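Local atomic coordinates of putative type VI secretion protein (Escherichia coli, PDB entry 6SK0), a protein that probably forms the trimeric puncturing spike at the tip of the bacterial type VI secretion system and carries a phospholipase effector. Residues N502-E507 and E513-S518; R582-A587 and A616-L621. One frame throughout, in Å; residues are numbered along the deposited sequence.

Contact 1 of 2, residues N502-E507 and E513-S518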
loop_
_atom_site.group_PDB
_atom_site.type_symbol
_atom_site.label_atom_id
_atom_site.label_comp_id
_atom_site.label_asym_id
_atom_site.label_seq_id
_atom_site.Cartn_x
_atom_site.Cartn_y
_atom_site.Cartn_z
ATOM N N ASN A 502 18.271 17.315 34.991
ATOM C CA ASN A 502 16.883 16.901 34.861
ATOM C C ASN A 502 16.012 18.072 35.270
ATOM O O ASN A 502 16.124 18.570 36.393
ATOM C CB ASN A 502 16.573 15.694 35.737
ATOM C CG ASN A 502 17.314 14.466 35.315
ATOM O OD1 ASN A 502 17.729 13.675 36.146
ATOM N ND2 ASN A 502 17.486 14.293 34.019
ATOM N N LYS A 503 15.166 18.536 34.369
ATOM C CA LYS A 503 14.388 19.722 34.667
ATOM C C LYS A 503 12.931 19.501 34.311
ATOM O O LYS A 503 12.598 18.794 33.360
ATOM C CB LYS A 503 14.931 20.951 33.934
ATOM C CG LYS A 503 15.025 20.790 32.446
ATOM C CD LYS A 503 15.451 22.080 31.784
ATOM C CE LYS A 503 16.757 22.584 32.356
ATOM N NZ LYS A 503 17.153 23.869 31.727
ATOM N N LEU A 504 12.071 20.097 35.120
ATOM C CA LEU A 504 10.679 20.333 34.780
ATOM C C LEU A 504 10.513 21.845 34.808
ATOM O O LEU A 504 10.477 22.456 35.879
ATOM C CB LEU A 504 9.733 19.631 35.742
ATOM C CG LEU A 504 8.281 20.092 35.663
ATOM C CD1 LEU A 504 7.731 19.909 34.267
ATOM C CD2 LEU A 504 7.436 19.354 36.671
ATOM N N ARG A 505 10.448 22.450 33.634
ATOM C CA ARG A 505 10.342 23.893 33.503
ATOM C C ARG A 505 8.934 24.259 33.072
ATOM O O ARG A 505 8.392 23.669 32.134
ATOM C CB ARG A 505 11.363 24.426 32.499
ATOM C CG ARG A 505 11.395 25.930 32.405
ATOM C CD ARG A 505 12.524 26.401 31.514
ATOM N NE ARG A 505 12.182 26.299 30.101
ATOM C CZ ARG A 505 13.053 26.009 29.145
ATOM N NH1 ARG A 505 12.658 25.940 27.884
ATOM N NH2 ARG A 505 14.323 25.791 29.450
ATOM N N MET A 506 8.346 25.227 33.764
ATOM C CA MET A 506 7.046 25.776 33.414
ATOM C C MET A 506 7.222 27.255 33.121
ATOM O O MET A 506 7.606 28.025 34.004
ATOM C CB MET A 506 6.034 25.553 34.535
ATOM C CG MET A 506 5.676 24.102 34.740
ATOM S SD MET A 506 4.298 23.853 35.863
ATOM C CE MET A 506 4.073 22.084 35.745
ATOM N N GLU A 507 6.963 27.643 31.882
ATOM C CA GLU A 507 7.068 29.027 31.453
ATOM C C GLU A 507 5.697 29.678 31.552
ATOM O O GLU A 507 4.745 29.224 30.916
ATOM C CB GLU A 507 7.610 29.108 30.030
ATOM C CG GLU A 507 7.467 30.461 29.387
ATOM C CD GLU A 507 8.313 31.515 30.066
ATOM O OE1 GLU A 507 9.532 31.567 29.808
ATOM O OE2 GLU A 507 7.760 32.298 30.856
ATOM N N GLU A 513 3.133 30.238 27.032
ATOM C CA GLU A 513 3.350 29.272 28.094
ATOM C C GLU A 513 3.915 27.981 27.527
ATOM O O GLU A 513 3.588 27.574 26.412
ATOM C CB GLU A 513 2.043 28.994 28.829
ATOM C CG GLU A 513 1.281 30.238 29.239
ATOM C CD GLU A 513 0.367 30.764 28.144
ATOM O OE1 GLU A 513 0.512 30.339 26.982
ATOM O OE2 GLU A 513 -0.494 31.607 28.444
ATOM N N HIS A 514 4.783 27.338 28.295
ATOM C CA HIS A 514 5.246 26.023 27.902
ATOM C C HIS A 514 5.668 25.243 29.130
ATOM O O HIS A 514 5.947 25.803 30.191
ATOM C CB HIS A 514 6.386 26.087 26.873
ATOM C CG HIS A 514 7.677 26.619 27.406
ATOM N ND1 HIS A 514 8.423 25.961 28.358
ATOM C CD2 HIS A 514 8.377 27.729 27.084
ATOM C CE1 HIS A 514 9.513 26.656 28.617
ATOM N NE2 HIS A 514 9.513 27.731 27.854
ATOM N N ILE A 515 5.692 23.933 28.961
ATOM C CA ILE A 515 6.209 23.007 29.948
ATOM C C ILE A 515 7.298 22.199 29.273
ATOM O O ILE A 515 7.097 21.680 28.170
ATOM C CB ILE A 515 5.108 22.091 30.505
ATOM C CG1 ILE A 515 4.061 22.923 31.243
ATOM C CG2 ILE A 515 5.703 21.027 31.401
ATOM C CD1 ILE A 515 2.880 22.143 31.682
ATOM N N LYS A 516 8.451 22.114 29.913
ATOM C CA LYS A 516 9.561 21.326 29.407
ATOM C C LYS A 516 9.950 20.305 30.460
ATOM O O LYS A 516 10.273 20.665 31.594
ATOM C CB LYS A 516 10.746 22.215 29.041
ATOM C CG LYS A 516 11.940 21.445 28.556
ATOM C CD LYS A 516 13.123 22.355 28.341
ATOM C CE LYS A 516 13.646 22.234 26.934
ATOM N NZ LYS A 516 15.001 22.827 26.808
ATOM N N LEU A 517 9.892 19.040 30.088
ATOM C CA LEU A 517 10.373 17.936 30.899
ATOM C C LEU A 517 11.558 17.344 30.158
ATOM O O LEU A 517 11.388 16.724 29.106
ATOM C CB LEU A 517 9.273 16.907 31.113
ATOM C CG LEU A 517 9.462 15.887 32.223
ATOM C CD1 LEU A 517 9.686 16.577 33.554
ATOM C CD2 LEU A 517 8.250 14.986 32.272
ATOM N N SER A 518 12.757 17.555 30.680
ATOM C CA SER A 518 13.950 17.277 29.901
ATOM C C SER A 518 15.000 16.574 30.742
ATOM O O SER A 518 15.267 16.973 31.878
ATOM C CB SER A 518 14.525 18.569 29.314
ATOM O OG SER A 518 15.787 18.344 28.728
#
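E507 covers one face of the H514 ring and R505 comes to its edge. E507 CB sits 3.2 Å above the centroid of the imidazole, making a CH-pi contact. The H514 ring reaches this place because its CG stands between backbone N and carbonyl carbon (chi1 69°), folding the ring across to the facing strand. E507 then bends at chi2, taking its carboxylate away to R493, T492 and K509, so an acid here can pad a ring with its methylene and still pair its charge.

At the ring's edge, H514 CE1 lies in the guanidinium plane, 3.1 Å from R505 NE, with the two planes 72° apart. Over a guanidinium face runs K516, whose CD is 3.6 Å from R505 NH1. Its aliphatic chain does the packing, although K516 NZ comes within 4.0 Å of R505 NH2, a like-charge pair that probably costs some stability.

The opposite face of the sheet, with L504, M506, I515 and L517, is apolar. L504 CD1 rests on I515 CG2 at 3.7 Å, the two side chains lying alongside each other, while L517 CD1 reaches L504 CB and M506 CG meets I515 CG1. Branched and long aliphatic chains suit this face, which packs against both other subunits, L504 on its own counterpart in the second.

Paired bonds between K503 and S518, R505 and K516, and E507 and H514 lock the backbones; that from R505 N to K516 O measures 2.7 Å. This is a regular antiparallel beta hairpin, its apolar face turned to the trimer interior, consistent with the intertwined beta-prism of VgrG and phage gp5 spikes.

Contact 2 of 2, residues R582-A587 and A616-L621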
loop_
_atom_site.group_PDB
_atom_site.type_symbol
_atom_site.label_atom_id
_atom_site.label_comp_id
_atom_site.label_asym_id
_atom_site.label_seq_id
_atom_site.Cartn_x
_atom_site.Cartn_y
_atom_site.Cartn_z
ATOM N N ARG A 582 -15.764 7.761 10.234
ATOM C CA ARG A 582 -16.369 8.012 8.935
ATOM C C ARG A 582 -15.474 7.504 7.815
ATOM O O ARG A 582 -15.957 6.898 6.857
ATOM C CB ARG A 582 -16.655 9.498 8.759
ATOM C CG ARG A 582 -17.966 9.945 9.356
ATOM C CD ARG A 582 -18.287 11.380 8.990
ATOM N NE ARG A 582 -17.412 12.327 9.672
ATOM C CZ ARG A 582 -17.571 12.719 10.930
ATOM N NH1 ARG A 582 -18.573 12.244 11.655
ATOM N NH2 ARG A 582 -16.722 13.582 11.466
ATOM N N GLN A 583 -14.165 7.727 7.932
ATOM C CA GLN A 583 -13.241 7.212 6.928
ATOM C C GLN A 583 -13.261 5.690 6.880
ATOM O O GLN A 583 -13.291 5.099 5.797
ATOM C CB GLN A 583 -11.826 7.720 7.196
ATOM C CG GLN A 583 -11.641 9.198 6.947
ATOM C CD GLN A 583 -12.233 9.640 5.630
ATOM O OE1 GLN A 583 -13.070 10.533 5.575
ATOM N NE2 GLN A 583 -11.801 9.012 4.561
ATOM N N LEU A 584 -13.241 5.042 8.044
ATOM C CA LEU A 584 -13.273 3.583 8.077
ATOM C C LEU A 584 -14.547 3.044 7.440
ATOM O O LEU A 584 -14.504 2.097 6.648
ATOM C CB LEU A 584 -13.144 3.080 9.513
ATOM C CG LEU A 584 -11.819 3.328 10.229
ATOM C CD1 LEU A 584 -11.983 3.089 11.711
ATOM C CD2 LEU A 584 -10.707 2.466 9.656
ATOM N N GLU A 585 -15.689 3.648 7.764
ATOM C CA GLU A 585 -16.955 3.193 7.206
ATOM C C GLU A 585 -17.019 3.436 5.709
ATOM O O GLU A 585 -17.527 2.598 4.964
ATOM C CB GLU A 585 -18.117 3.889 7.902
ATOM C CG GLU A 585 -18.258 3.512 9.349
ATOM C CD GLU A 585 -19.085 4.507 10.119
ATOM O OE1 GLU A 585 -19.855 4.078 11.002
ATOM O OE2 GLU A 585 -18.967 5.720 9.842
ATOM N N GLN A 586 -16.508 4.576 5.252
ATOM C CA GLN A 586 -16.506 4.867 3.830
ATOM C C GLN A 586 -15.648 3.864 3.074
ATOM O O GLN A 586 -16.063 3.328 2.041
ATOM C CB GLN A 586 -16.017 6.293 3.601
ATOM C CG GLN A 586 -16.134 6.757 2.178
ATOM C CD GLN A 586 -15.786 8.219 2.011
ATOM O OE1 GLN A 586 -15.086 8.801 2.832
ATOM N NE2 GLN A 586 -16.272 8.816 0.936
ATOM N N ALA A 587 -14.454 3.580 3.593
ATOM C CA ALA A 587 -13.591 2.595 2.959
ATOM C C ALA A 587 -14.249 1.226 2.931
ATOM O O ALA A 587 -14.201 0.528 1.912
ATOM C CB ALA A 587 -12.249 2.526 3.682
ATOM N N ALA A 616 -14.673 -3.172 13.061
ATOM C CA ALA A 616 -15.136 -3.405 14.425
ATOM C C ALA A 616 -14.018 -3.185 15.439
ATOM O O ALA A 616 -14.228 -2.559 16.481
ATOM C CB ALA A 616 -15.709 -4.812 14.553
ATOM N N SER A 617 -12.815 -3.665 15.131
ATOM C CA SER A 617 -11.693 -3.558 16.056
ATOM C C SER A 617 -11.265 -2.108 16.251
ATOM O O SER A 617 -11.021 -1.671 17.377
ATOM C CB SER A 617 -10.516 -4.385 15.547
ATOM O OG SER A 617 -10.809 -5.762 15.564
ATOM N N LEU A 618 -11.174 -1.349 15.162
ATOM C CA LEU A 618 -10.601 -0.012 15.221
ATOM C C LEU A 618 -11.610 1.028 15.668
ATOM O O LEU A 618 -11.216 2.038 16.254
ATOM C CB LEU A 618 -10.029 0.382 13.863
ATOM C CG LEU A 618 -8.843 -0.425 13.338
ATOM C CD1 LEU A 618 -8.385 0.147 12.016
ATOM C CD2 LEU A 618 -7.703 -0.458 14.342
ATOM N N THR A 619 -12.895 0.819 15.398
ATOM C CA THR A 619 -13.910 1.745 15.875
ATOM C C THR A 619 -13.878 1.786 17.391
ATOM O O THR A 619 -14.112 0.772 18.050
ATOM C CB THR A 619 -15.288 1.328 15.373
ATOM O OG1 THR A 619 -15.303 1.382 13.946
ATOM C CG2 THR A 619 -16.350 2.258 15.912
ATOM N N ASP A 620 -13.541 2.949 17.935
ATOM C CA ASP A 620 -13.328 3.159 19.362
ATOM C C ASP A 620 -12.213 2.291 19.923
ATOM O O ASP A 620 -12.083 2.179 21.141
ATOM C CB ASP A 620 -14.615 2.932 20.158
ATOM C CG ASP A 620 -15.823 3.499 19.465
ATOM O OD1 ASP A 620 -15.853 4.723 19.230
ATOM O OD2 ASP A 620 -16.738 2.721 19.136
ATOM N N LEU A 621 -11.406 1.680 19.057
ATOM C CA LEU A 621 -10.319 0.792 19.454
ATOM C C LEU A 621 -10.787 -0.227 20.489
ATOM O O LEU A 621 -10.195 -0.393 21.553
ATOM C CB LEU A 621 -9.115 1.593 19.957
ATOM C CG LEU A 621 -8.346 2.350 18.871
ATOM C CD1 LEU A 621 -7.262 3.253 19.454
ATOM C CD2 LEU A 621 -7.746 1.384 17.853
#
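L584 and L618 make the apolar part of the contact, and each sends its CB toward the opposite segment. Two touches of equal length join them: L584 CD1 lies 4.0 Å from L618 CB, and L584 CD2 lies 4.0 Å from L618 CD1. One leucine fork therefore spans both the root and one tip of the other, and the side chains cross at about a right angle. In both, CG is anti to the carbonyl carbon (chi1 -66° in L584), a common helical leucine conformation that carries the methyls out from the helix. The two segments bury only 112 Å² between them, but other side chains extend the leucine pair: L627 of the same chain, V637 of the second subunit and R643 of the third all pack on L584. Leucine is apt where a buried seam must be filled without a polar group.

The two helices, 578-600 and 608-618, form a helical hairpin inserted in the chain between strands 559-563 and 626-629, and the contact joins its first arm to the end of its second.

The polar share falls to T619, whose OG1 stands 4.4 Å from L584 CD1, close enough for loose packing. That hydroxyl is hydrogen-bonded to the carbonyl O of N615, which satisfies it while it lies beside an apolar methyl. N615 also gives a weak bond from its side-chain ND2 to the carbonyl O of L584, which does link the two helices.

Among the backbone bonds, L621 N to L618 O at 2.8 Å closes a type II turn immediately after the second helix. T619 has left helical angles, and D620 takes a positive phi of 60°, reversing the chain away from L584.

In the fold
From the N terminus, the chain first closes contact 1, with only five residues between segments 502-507 and 513-518, at the end of the spike where the model begins. The same antiparallel sheet takes in 525-529, 532-533 and 539-548; the chain then passes strands 551-556 and 559-563 before the helices. Contact 2 closes a longer loop, 28 residues that are mostly helix, and brings the end of helix 608-618 back to helix 578-600 before strand 626-629 pairs in parallel with 559-563. The loops follow in series and neither crosses the other. Their centres are 37 Å apart and their nearest atoms about 23 Å, so the contacts do not touch, yet each packs against both other subunits.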